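Local coordinates for protein alpha,alpha-trehalose-phosphate synthase (UDP-forming) (Burkholderia xenovorans, PDB 5HXA) that belongs to glycosyltransferase family 20 and has the two-domain GT-B architecture of the trehalose-phosphate synthases, at residues A[183-189]-A[222-228]; A[404-408]-A[436-440]. One frame throughout, in Å; residues are numbered along the deposited sequence.

Interaction 1: A[183-189]-A[222-228]; sequences KAMCSYD and AYNRFLK
R225 reaches from the start of strand 225-231 across the turn that ends helix 178-185. Its CB lies 3.9 Å from C186 O, and CG passes the same oxygen a little farther off. CD packs against C186 O and S187 CA. A bend at chi3 (56°) then turns the guanidinium along the turn, where R225 NE makes a weak hydrogen bond to C186 O (3.2 Å). NE also donates to a water that lies within hydrogen-bonding distance of Y188 O and F226 O. S187 O lies over one face of the group. At the tip, R225 NH2 forms a long salt bridge to D189 OD1 (3.4 Å), the carboxylate plane turned 52° from the guanidinium. Two further waters donate to OD1, while OD2 is taken by R150 and the backbone N of I158.

Next to this polar side, the Y223 ring lies flat on K183, whose CA sits 3.7 Å from the ring centroid in a CH-pi contact; K183 CG reaches Y223 CD1. C186 SG meets the ring edge 3.6 Å from Y223 CD2, and C186 CB touches L227 CD2 at 4.0 Å. K228 N donates a nearly straight bond to D189 O (2.9 Å, 166°), where strands 190-193 and 225-231 start to pair. R225 and R150 both flank D189, probably favouring its ionised form, though R225's own hold is long or weak and supplemented by water.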
loop_
_atom_site.group_PDB
_atom_site.type_symbol
_atom_site.label_atom_id
_atom_site.label_comp_id
_atom_site.label_asym_id
_atom_site.label_seq_id
_atom_site.Cartn_x
_atom_site.Cartn_y
_atom_site.Cartn_z
ATOM N N LYS A 183 -14.767 14.133 4.963
ATOM C CA LYS A 183 -15.895 14.956 5.387
ATOM C C LYS A 183 -16.216 16.018 4.343
ATOM O O LYS A 183 -17.371 16.180 3.934
ATOM C CB LYS A 183 -15.595 15.611 6.738
ATOM C CG LYS A 183 -16.704 16.609 7.154
ATOM C CD LYS A 183 -16.497 17.123 8.581
ATOM C CE LYS A 183 -17.589 18.120 8.976
ATOM N NZ LYS A 183 -17.526 18.437 10.435
ATOM N N ALA A 184 -15.188 16.738 3.875
ATOM C CA ALA A 184 -15.415 17.779 2.877
ATOM C C ALA A 184 -15.978 17.199 1.588
ATOM O O ALA A 184 -16.826 17.820 0.939
ATOM C CB ALA A 184 -14.121 18.546 2.598
ATOM N N MET A 185 -15.522 16.008 1.193
ATOM C CA MET A 185 -16.041 15.407 -0.036
ATOM C C MET A 185 -17.552 15.178 0.025
ATOM O O MET A 185 -18.215 15.169 -1.016
ATOM C CB MET A 185 -15.332 14.085 -0.327
ATOM C CG MET A 185 -13.884 14.248 -0.830
ATOM S SD MET A 185 -13.031 12.664 -0.915
ATOM C CE MET A 185 -13.689 11.965 -2.444
ATOM N N CYS A 186 -18.113 14.967 1.217
ATOM C CA CYS A 186 -19.549 14.719 1.309
ATOM C C CYS A 186 -20.388 15.992 1.209
ATOM O O CYS A 186 -21.623 15.917 1.317
ATOM C CB CYS A 186 -19.857 13.959 2.603
ATOM S SG CYS A 186 -19.162 12.255 2.581
ATOM N N SER A 187 -19.759 17.156 0.995
ATOM C CA SER A 187 -20.504 18.342 0.579
ATOM C C SER A 187 -20.944 18.268 -0.875
ATOM O O SER A 187 -21.825 19.037 -1.277
ATOM C CB SER A 187 -19.665 19.607 0.794
ATOM O OG SER A 187 -19.554 19.885 2.179
ATOM N N TYR A 188 -20.332 17.389 -1.671
ATOM C CA TYR A 188 -20.815 17.110 -3.016
ATOM C C TYR A 188 -22.140 16.354 -2.967
ATOM O O TYR A 188 -22.347 15.486 -2.111
ATOM C CB TYR A 188 -19.782 16.275 -3.794
ATOM C CG TYR A 188 -18.533 17.047 -4.215
ATOM C CD1 TYR A 188 -18.573 17.932 -5.292
ATOM C CD2 TYR A 188 -17.314 16.860 -3.559
ATOM C CE1 TYR A 188 -17.438 18.642 -5.690
ATOM C CE2 TYR A 188 -16.167 17.565 -3.946
ATOM C CZ TYR A 188 -16.244 18.456 -5.003
ATOM O OH TYR A 188 -15.126 19.158 -5.385
ATOM N N ASP A 189 -23.034 16.673 -3.913
ATOM C CA ASP A 189 -24.284 15.931 -4.063
ATOM C C ASP A 189 -24.086 14.602 -4.782
ATOM O O ASP A 189 -24.830 13.651 -4.525
ATOM C CB ASP A 189 -25.313 16.754 -4.838
ATOM C CG ASP A 189 -25.733 17.998 -4.098
ATOM O OD1 ASP A 189 -26.322 17.866 -3.000
ATOM O OD2 ASP A 189 -25.475 19.106 -4.615
ATOM N N ALA A 222 -24.042 10.718 5.261
ATOM C CA ALA A 222 -22.825 10.911 6.038
ATOM C C ALA A 222 -22.640 12.390 6.337
ATOM O O ALA A 222 -22.945 13.238 5.495
ATOM C CB ALA A 222 -21.604 10.356 5.291
ATOM N N TYR A 223 -22.147 12.689 7.542
ATOM C CA TYR A 223 -21.856 14.065 7.952
ATOM C C TYR A 223 -23.072 14.969 7.759
ATOM O O TYR A 223 -22.965 16.096 7.257
ATOM C CB TYR A 223 -20.640 14.620 7.200
ATOM C CG TYR A 223 -19.443 13.683 7.173
ATOM C CD1 TYR A 223 -18.552 13.631 8.237
ATOM C CD2 TYR A 223 -19.211 12.857 6.081
ATOM C CE1 TYR A 223 -17.450 12.767 8.207
ATOM C CE2 TYR A 223 -18.118 11.996 6.043
ATOM C CZ TYR A 223 -17.243 11.959 7.113
ATOM O OH TYR A 223 -16.157 11.110 7.085
ATOM N N ASN A 224 -24.251 14.452 8.129
ATOM C CA ASN A 224 -25.506 15.202 8.110
ATOM C C ASN A 224 -25.949 15.581 6.696
ATOM O O ASN A 224 -26.697 16.554 6.515
ATOM C CB ASN A 224 -25.402 16.456 8.988
ATOM C CG ASN A 224 -26.759 17.022 9.384
ATOM O OD1 ASN A 224 -27.795 16.345 9.304
ATOM N ND2 ASN A 224 -26.757 18.284 9.820
ATOM N N ARG A 225 -25.519 14.828 5.687
ATOM C CA ARG A 225 -25.905 15.083 4.301
ATOM C C ARG A 225 -26.166 13.759 3.594
ATOM O O ARG A 225 -25.573 12.730 3.931
ATOM C CB ARG A 225 -24.810 15.860 3.524
ATOM C CG ARG A 225 -24.490 17.267 4.036
ATOM C CD ARG A 225 -23.477 17.989 3.112
ATOM N NE ARG A 225 -23.961 18.034 1.723
ATOM C CZ ARG A 225 -24.632 19.049 1.179
ATOM N NH1 ARG A 225 -24.897 20.143 1.883
ATOM N NH2 ARG A 225 -25.044 18.970 -0.085
ATOM N N PHE A 226 -27.054 13.795 2.602
ATOM C CA PHE A 226 -27.214 12.692 1.664
ATOM C C PHE A 226 -26.489 13.031 0.365
ATOM O O PHE A 226 -26.416 14.194 -0.038
ATOM C CB PHE A 226 -28.694 12.403 1.378
ATOM C CG PHE A 226 -29.340 11.451 2.368
ATOM C CD1 PHE A 226 -29.758 11.902 3.611
ATOM C CD2 PHE A 226 -29.514 10.108 2.053
ATOM C CE1 PHE A 226 -30.349 11.031 4.537
ATOM C CE2 PHE A 226 -30.100 9.227 2.975
ATOM C CZ PHE A 226 -30.525 9.691 4.213
ATOM N N LEU A 227 -25.951 12.003 -0.285
ATOM C CA LEU A 227 -25.275 12.171 -1.567
ATOM C C LEU A 227 -25.342 10.846 -2.311
ATOM O O LEU A 227 -25.507 9.782 -1.705
ATOM C CB LEU A 227 -23.810 12.612 -1.399
ATOM C CG LEU A 227 -22.855 11.710 -0.610
ATOM C CD1 LEU A 227 -21.420 11.879 -1.098
ATOM C CD2 LEU A 227 -22.912 11.984 0.906
ATOM N N LYS A 228 -25.209 10.920 -3.635
ATOM C CA LYS A 228 -25.128 9.728 -4.473
ATOM C C LYS A 228 -23.666 9.444 -4.784
ATOM O O LYS A 228 -22.916 10.359 -5.142
ATOM C CB LYS A 228 -25.924 9.894 -5.773
ATOM C CG LYS A 228 -25.975 8.608 -6.614
ATOM C CD LYS A 228 -26.977 8.722 -7.737
ATOM C CE LYS A 228 -27.025 7.454 -8.581
ATOM N NZ LYS A 228 -27.482 6.282 -7.799
HETATM O O HOH W 1 -24.329 16.127 -0.333
HETATM O O HOH W 2 -27.672 15.708 -2.023
HETATM O O HOH W 3 -27.580 19.746 -1.644
#

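Interaction 2: A[404-408]-A[436-440]; sequences LPGAL and RHADM
M440 supplies the apolar part of the contact between the turn 404-407 and helix 430-446. Its SD rests 4.0 Å from L404 CB and 4.1 Å from A407 CB; an extended chi2 carries SD there, and the bend at chi3 turns CE toward G406 C. The side chains of L404 and M440 cross at about a right angle, and the ring of P405 touches D439 O through CG. Carbonyl packing is close as well: P405 O lies 3.1 Å from M440 CG and 3.3 Å from D439 CB.

The polar part belongs to R436. Extended from CG to NE, its chain passes over G406 O, which R436 CD approaches to 3.3 Å, and R436 NH1 then donates to that oxygen (2.9 Å, 159°). The acceptor lies in the guanidinium plane, but the donor stands 53° out of the carbonyl plane. A water accepts from NH1 and donates to A407 O, adding a second, indirect link. L408 CD2 sits over one face of the guanidinium, offset toward its rim, and E432 holds NE in a salt bridge.

G406 has phi 116°, the third position of a type II turn, where glycine is favoured, and lies close against the helix at R436, the two backbones meeting there. The arrangement joins a helix to the tight turn leading into strand 408-410, an outermost strand of the parallel sheet in one of the two Rossmann-like domains of a GT-B glycosyltransferase.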
loop_
_atom_site.group_PDB
_atom_site.type_symbol
_atom_site.label_atom_id
_atom_site.label_comp_id
_atom_site.label_asym_id
_atom_site.label_seq_id
_atom_site.Cartn_x
_atom_site.Cartn_y
_atom_site.Cartn_z
ATOM N N LEU A 404 -12.664 -4.542 -20.844
ATOM C CA LEU A 404 -11.972 -4.990 -22.053
ATOM C C LEU A 404 -11.872 -6.511 -22.058
ATOM O O LEU A 404 -10.773 -7.080 -22.024
ATOM C CB LEU A 404 -10.590 -4.343 -22.143
ATOM C CG LEU A 404 -10.599 -2.822 -22.355
ATOM C CD1 LEU A 404 -9.183 -2.247 -22.201
ATOM C CD2 LEU A 404 -11.164 -2.474 -23.732
ATOM N N PRO A 405 -13.014 -7.207 -22.128
ATOM C CA PRO A 405 -12.987 -8.677 -22.220
ATOM C C PRO A 405 -12.369 -9.086 -23.548
ATOM O O PRO A 405 -12.815 -8.656 -24.614
ATOM C CB PRO A 405 -14.472 -9.066 -22.135
ATOM C CG PRO A 405 -15.181 -7.888 -22.730
ATOM C CD PRO A 405 -14.359 -6.663 -22.384
ATOM N N GLY A 406 -11.335 -9.912 -23.483
ATOM C CA GLY A 406 -10.513 -10.225 -24.637
ATOM C C GLY A 406 -9.081 -9.757 -24.503
ATOM O O GLY A 406 -8.207 -10.239 -25.245
ATOM N N ALA A 407 -8.806 -8.834 -23.585
ATOM C CA ALA A 407 -7.420 -8.495 -23.283
ATOM C C ALA A 407 -6.750 -9.675 -22.592
ATOM O O ALA A 407 -7.389 -10.421 -21.848
ATOM C CB ALA A 407 -7.347 -7.266 -22.371
ATOM N N LEU A 408 -5.440 -9.832 -22.818
ATOM C CA LEU A 408 -4.638 -10.736 -21.994
ATOM C C LEU A 408 -4.306 -10.008 -20.694
ATOM O O LEU A 408 -3.468 -9.101 -20.672
ATOM C CB LEU A 408 -3.371 -11.182 -22.725
ATOM C CG LEU A 408 -3.561 -12.038 -23.988
ATOM C CD1 LEU A 408 -2.203 -12.369 -24.612
ATOM C CD2 LEU A 408 -4.361 -13.334 -23.705
ATOM N N ARG A 436 -10.956 -11.443 -30.233
ATOM C CA ARG A 436 -10.642 -10.635 -29.052
ATOM C C ARG A 436 -10.892 -9.155 -29.306
ATOM O O ARG A 436 -11.441 -8.450 -28.447
ATOM C CB ARG A 436 -9.186 -10.842 -28.633
ATOM C CG ARG A 436 -8.918 -12.198 -27.984
ATOM C CD ARG A 436 -7.418 -12.375 -27.694
ATOM N NE ARG A 436 -7.128 -13.687 -27.114
ATOM C CZ ARG A 436 -7.270 -13.980 -25.824
ATOM N NH1 ARG A 436 -7.705 -13.054 -24.970
ATOM N NH2 ARG A 436 -6.980 -15.202 -25.390
ATOM N N HIS A 437 -10.463 -8.660 -30.467
ATOM C CA HIS A 437 -10.686 -7.260 -30.804
ATOM C C HIS A 437 -12.180 -6.939 -30.851
ATOM O O HIS A 437 -12.621 -5.931 -30.289
ATOM C CB HIS A 437 -10.002 -6.947 -32.140
ATOM C CG HIS A 437 -10.251 -5.557 -32.636
ATOM N ND1 HIS A 437 -11.119 -5.283 -33.665
ATOM C CD2 HIS A 437 -9.727 -4.365 -32.256
ATOM C CE1 HIS A 437 -11.136 -3.982 -33.893
ATOM N NE2 HIS A 437 -10.301 -3.400 -33.050
ATOM N N ALA A 438 -12.979 -7.814 -31.479
ATOM C CA ALA A 438 -14.425 -7.617 -31.515
ATOM C C ALA A 438 -15.023 -7.603 -30.111
ATOM O O ALA A 438 -15.907 -6.787 -29.811
ATOM C CB ALA A 438 -15.081 -8.708 -32.359
ATOM N N ASP A 439 -14.555 -8.505 -29.240
ATOM C CA ASP A 439 -15.096 -8.613 -27.884
ATOM C C ASP A 439 -14.824 -7.358 -27.069
ATOM O O ASP A 439 -15.592 -7.041 -26.156
ATOM C CB ASP A 439 -14.499 -9.819 -27.144
ATOM C CG ASP A 439 -15.056 -11.155 -27.627
ATOM O OD1 ASP A 439 -15.934 -11.164 -28.510
ATOM O OD2 ASP A 439 -14.613 -12.203 -27.108
ATOM N N MET A 440 -13.718 -6.658 -27.349
ATOM C CA MET A 440 -13.394 -5.422 -26.650
ATOM C C MET A 440 -14.075 -4.205 -27.266
ATOM O O MET A 440 -14.511 -3.310 -26.533
ATOM C CB MET A 440 -11.874 -5.228 -26.623
ATOM C CG MET A 440 -11.169 -6.235 -25.720
ATOM S SD MET A 440 -9.405 -5.895 -25.590
ATOM C CE MET A 440 -8.805 -6.535 -27.152
HETATM O O HOH W 4 -8.054 -13.326 -22.126
#

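Overall arrangement
Interactions 1 and 2 lie beside different sheets, about 38 Å apart between centres, and have no helix or strand in common. Interaction 1 sets a helix end and the following loop against a hairpin turn and its strand, inside the ten-stranded mixed sheet; it mixes strand pairing, a salt bridge and an aromatic face. Interaction 2 sets a helix against a turn by strand 408-410, outermost in the six-stranded parallel sheet, and has no salt bridge or aromatic ring across its segments. Each runs from buried residues (C186, L227; L404, M440) to exposed ones (K183; P405, D439). In both, an arginine meets backbone carbonyls and water helps to complete the bonding.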